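Local structure of antigen MTB48, Mycobacterial protein (Mycobacterium smegmatis, 4WJ1) at residues Met125-Ala130 with Ser273-Ile278; Pro30-Lys35 with Lys48-Ala53. The protein is EspB, here its PE and PPE domains, a protein exported by the ESX-1 type VII secretion system and probably involved in DNA conjugation, at least in the recipient strain. One frame throughout, in Å; residues are numbered along the deposited sequence.

How the interactions relate
Three loop segments laid on one long helix show how extended chain can be tied to a helical bundle. From the N terminus, 30-35 lies in the loop between helix 12-22 and helix 40-96, and interaction 2 closes this short excursion within the PE domain when 30-35 meets 48-53 of the long helix. Interaction 1 follows in series, neither nested nor crossing: 125-130, in the linker after helix 40-96, meets 273-278 beyond helix 248-272, closing a mostly helical loop of 142 residues. With centres 12 Å apart, the two contacts touch through helix 40-96, where K48, L49 and S52 pack against Y127, P128, I275 and I278, joining PE helix, linker and PPE tail.

Interaction 1 of 2, residues Met125-Ala130 with Ser273-Ile278; sequences MEYPSA and SQIQEI
The side chain of E277 lies flat over one face of the Y127 ring, and this pair makes up most of the contact. Its CG sits 3.5 Å from the centroid of the Y127 ring, 12° off the normal, a CH-pi contact over the middle of the face. E277 carries CG anti to the backbone N (chi1 -173°), as Y127 does, and stays extended beyond CG, so the two run past each other in opposite directions. CB of E277 lies 3.6 Å from CZ of Y127, while further along, CD of E277 lies 3.7 Å from CG of Y127. The carboxylate is stacked almost parallel to the ring, 7° between the planes. At the ring edge, Y127 OH and a water are 2.6 Å apart and hydrogen-bonded; the same water donates to I275 O at 2.6 Å. K48 of helix 40-96, in the PE domain, also touches the Y127 side chain. The contact joins the linker to the tail of the PPE domain at the surface. Its aliphatic part needs no direct hydrogen bond, and the E277 carboxylate has a long, weak ion pair to R279; the polar link to the opposing backbone runs through one water and is probably the less rigid part.

Interaction 2 of 2, residues Pro30-Lys35 with Lys48-Ala53; sequences PGDATK and KLMASA
M50, a selenomethionine, overlaps the loop 30-35 through its selenium, which lies beside the carboxylate of D32 and near the methyl of A33. The nearest approach is from SE of M50 to OD1 of D32, 3.6 Å. CB of A33 makes the apolar part of the contact, 4.3 Å from SE of M50, and the carbonyl O of A33 is at a similar distance, 4.2 Å from the same selenium. M50 reaches the loop with CG anti to its own carbonyl carbon (chi1 -67°) and then bends at chi2 and chi3, which leaves the selenium facing the loop. In D32, a chi1 of -156° swings the carboxylate towards the helix, where OD1 meets SE of M50 and also accepts a hydrogen bond from the backbone N of A33 at 2.8 Å. That N-H meets OD1 from above the carboxylate plane, 40° out of it, and ties the aspartate to its own loop. The loop is the connection between helix 12-22 and helix 40-96 in the PE domain, an extended strip laid along the long helix that carries M50. Beyond the pair, F159 of helix 154-178, in the PPE domain, packs on both A33 and M50. The carbonyl O of A33 accepts a hydrogen bond from the hydroxyl of Y46, one turn earlier on the long helix.

Interaction 1 of 2, residues Met125-Ala130 with Ser273-Ile278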
# COMPACT_ATOMS: atom_id res chain seq x y z
N MSE A 125 11.13 -6.55 5.85
CA MSE A 125 10.28 -7.17 6.85
C MSE A 125 10.14 -8.65 6.51
O MSE A 125 9.76 -9.00 5.39
CB MSE A 125 8.92 -6.47 6.89
CG MSE A 125 9.00 -5.01 7.34
SE MSE A 125 7.68 -3.77 6.60
CE MSE A 125 8.40 -3.58 4.81
N GLU A 126 10.49 -9.53 7.45
CA GLU A 126 10.40 -10.95 7.15
C GLU A 126 8.95 -11.39 7.31
O GLU A 126 8.31 -11.14 8.33
CB GLU A 126 11.33 -11.79 8.02
CG GLU A 126 11.95 -12.95 7.23
CD GLU A 126 12.21 -14.20 8.06
OE1 GLU A 126 12.34 -14.08 9.30
OE2 GLU A 126 12.29 -15.30 7.47
N TYR A 127 8.44 -12.02 6.26
CA TYR A 127 7.06 -12.44 6.21
C TYR A 127 6.89 -13.72 7.03
O TYR A 127 7.63 -14.69 6.85
CB TYR A 127 6.63 -12.65 4.76
CG TYR A 127 5.16 -12.86 4.54
CD1 TYR A 127 4.27 -11.80 4.61
CD2 TYR A 127 4.67 -14.12 4.22
CE1 TYR A 127 2.91 -11.98 4.38
CE2 TYR A 127 3.32 -14.33 3.99
CZ TYR A 127 2.45 -13.26 4.08
OH TYR A 127 1.11 -13.46 3.84
N PRO A 128 5.93 -13.71 7.96
CA PRO A 128 5.72 -14.83 8.89
C PRO A 128 5.29 -16.10 8.15
O PRO A 128 4.66 -16.00 7.10
CB PRO A 128 4.59 -14.32 9.80
CG PRO A 128 4.55 -12.85 9.60
CD PRO A 128 4.96 -12.62 8.19
N SER A 129 5.64 -17.26 8.70
CA SER A 129 5.23 -18.53 8.09
C SER A 129 4.45 -19.39 9.09
O SER A 129 4.85 -19.54 10.25
CB SER A 129 6.45 -19.29 7.58
OG SER A 129 7.29 -19.66 8.66
N ALA A 130 3.33 -19.96 8.64
CA ALA A 130 2.46 -20.76 9.51
C ALA A 130 3.13 -22.03 10.01
O ALA A 130 4.21 -22.41 9.54
CB ALA A 130 1.15 -21.10 8.79
N SER A 273 -8.58 -20.02 5.85
CA SER A 273 -8.03 -18.71 6.14
C SER A 273 -6.65 -18.52 5.54
O SER A 273 -5.99 -17.54 5.84
CB SER A 273 -7.98 -18.46 7.64
OG SER A 273 -7.00 -19.28 8.26
N GLN A 274 -6.20 -19.47 4.73
CA GLN A 274 -4.91 -19.34 4.05
C GLN A 274 -4.92 -18.12 3.14
O GLN A 274 -5.83 -17.96 2.33
CB GLN A 274 -4.57 -20.58 3.23
CG GLN A 274 -3.97 -21.72 4.03
CD GLN A 274 -3.75 -22.94 3.17
OE1 GLN A 274 -4.50 -23.91 3.25
NE2 GLN A 274 -2.71 -22.90 2.33
N ILE A 275 -3.91 -17.27 3.27
CA ILE A 275 -3.82 -16.06 2.47
C ILE A 275 -2.46 -15.97 1.80
O ILE A 275 -1.51 -16.65 2.20
CB ILE A 275 -4.02 -14.82 3.33
CG1 ILE A 275 -2.95 -14.79 4.41
CG2 ILE A 275 -5.40 -14.82 3.94
CD1 ILE A 275 -2.99 -13.55 5.24
N GLN A 276 -2.36 -15.14 0.77
CA GLN A 276 -1.09 -15.00 0.08
C GLN A 276 -0.44 -13.66 0.38
O GLN A 276 -1.12 -12.66 0.63
CB GLN A 276 -1.26 -15.19 -1.43
CG GLN A 276 -2.65 -14.87 -1.98
CD GLN A 276 -2.79 -15.26 -3.45
OE1 GLN A 276 -2.72 -16.44 -3.80
NE2 GLN A 276 -2.97 -14.26 -4.32
N GLU A 277 0.89 -13.66 0.37
CA GLU A 277 1.70 -12.48 0.63
C GLU A 277 1.43 -11.40 -0.41
O GLU A 277 1.28 -11.69 -1.60
CB GLU A 277 3.19 -12.86 0.63
CG GLU A 277 4.12 -11.72 1.04
CD GLU A 277 5.59 -12.10 0.98
OE1 GLU A 277 5.91 -13.29 0.72
OE2 GLU A 277 6.44 -11.20 1.18
N ILE A 278 1.34 -10.16 0.05
CA ILE A 278 1.21 -9.02 -0.83
C ILE A 278 2.61 -8.49 -1.05
O ILE A 278 3.26 -8.04 -0.10
CB ILE A 278 0.32 -7.91 -0.23
CG1 ILE A 278 -1.02 -8.47 0.24
CG2 ILE A 278 0.10 -6.80 -1.24
CD1 ILE A 278 -1.87 -9.00 -0.88
O HOH W 1 0.75 -15.97 3.33

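Interaction 2 of 2, residues Pro30-Lys35 with Lys48-Ala53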
# COMPACT_ATOMS: atom_id res chain seq x y z
N PRO A 30 -4.75 3.44 6.21
CA PRO A 30 -5.48 2.56 7.11
C PRO A 30 -4.92 2.54 8.52
O PRO A 30 -3.71 2.66 8.70
CB PRO A 30 -5.32 1.18 6.47
CG PRO A 30 -5.27 1.51 5.01
CD PRO A 30 -4.50 2.79 4.91
N GLY A 31 -5.79 2.40 9.51
CA GLY A 31 -5.33 2.22 10.87
C GLY A 31 -4.78 0.83 11.08
O GLY A 31 -4.54 0.08 10.15
N ASP A 32 -4.59 0.48 12.34
CA ASP A 32 -4.07 -0.82 12.70
C ASP A 32 -5.27 -1.75 13.02
O ASP A 32 -6.43 -1.37 12.82
CB ASP A 32 -3.11 -0.66 13.88
CG ASP A 32 -2.11 -1.76 13.98
OD1 ASP A 32 -2.24 -2.79 13.27
OD2 ASP A 32 -1.18 -1.60 14.79
N ALA A 33 -5.00 -2.95 13.52
CA ALA A 33 -6.04 -3.91 13.83
C ALA A 33 -5.55 -4.83 14.92
O ALA A 33 -4.34 -4.94 15.11
CB ALA A 33 -6.42 -4.70 12.60
N THR A 34 -6.47 -5.49 15.63
CA THR A 34 -6.09 -6.55 16.56
C THR A 34 -6.67 -7.92 16.16
O THR A 34 -7.66 -7.99 15.44
CB THR A 34 -6.53 -6.19 17.99
OG1 THR A 34 -7.94 -6.02 18.03
CG2 THR A 34 -5.87 -4.91 18.42
N LYS A 35 -6.00 -8.99 16.60
CA LYS A 35 -6.46 -10.39 16.48
C LYS A 35 -7.84 -10.62 17.08
O LYS A 35 -8.11 -10.11 18.15
CB LYS A 35 -5.52 -11.35 17.23
CG LYS A 35 -4.26 -11.67 16.55
CD LYS A 35 -3.16 -11.84 17.58
CE LYS A 35 -3.52 -12.90 18.57
NZ LYS A 35 -2.33 -13.24 19.41
N LYS A 48 0.48 -12.27 9.24
CA LYS A 48 0.72 -12.16 7.79
C LYS A 48 0.07 -10.90 7.25
O LYS A 48 0.72 -10.10 6.57
CB LYS A 48 0.20 -13.39 7.05
CG LYS A 48 1.01 -14.64 7.35
CD LYS A 48 0.63 -15.82 6.48
CE LYS A 48 1.51 -17.03 6.83
NZ LYS A 48 1.25 -18.20 5.96
N LEU A 49 -1.21 -10.71 7.55
CA LEU A 49 -1.92 -9.53 7.07
C LEU A 49 -1.27 -8.26 7.58
O LEU A 49 -1.19 -7.28 6.86
CB LEU A 49 -3.38 -9.57 7.47
CG LEU A 49 -4.20 -10.63 6.75
CD1 LEU A 49 -5.58 -10.78 7.42
CD2 LEU A 49 -4.35 -10.27 5.29
N MSE A 50 -0.83 -8.26 8.83
CA MSE A 50 -0.19 -7.08 9.39
C MSE A 50 1.13 -6.81 8.65
O MSE A 50 1.51 -5.67 8.41
CB MSE A 50 0.07 -7.24 10.89
CG MSE A 50 -1.18 -7.31 11.75
SE MSE A 50 -2.51 -5.91 11.40
CE MSE A 50 -3.66 -6.98 10.24
N ALA A 51 1.83 -7.88 8.28
CA ALA A 51 3.12 -7.74 7.63
C ALA A 51 2.94 -7.15 6.24
O ALA A 51 3.68 -6.26 5.83
CB ALA A 51 3.84 -9.08 7.56
N SER A 52 1.92 -7.62 5.53
CA SER A 52 1.57 -7.05 4.24
C SER A 52 1.20 -5.58 4.37
O SER A 52 1.66 -4.76 3.59
CB SER A 52 0.43 -7.84 3.61
OG SER A 52 0.88 -9.13 3.20
N ALA A 53 0.38 -5.25 5.37
CA ALA A 53 -0.04 -3.87 5.57
C ALA A 53 1.17 -2.97 5.81
O ALA A 53 1.27 -1.89 5.25
CB ALA A 53 -1.01 -3.76 6.75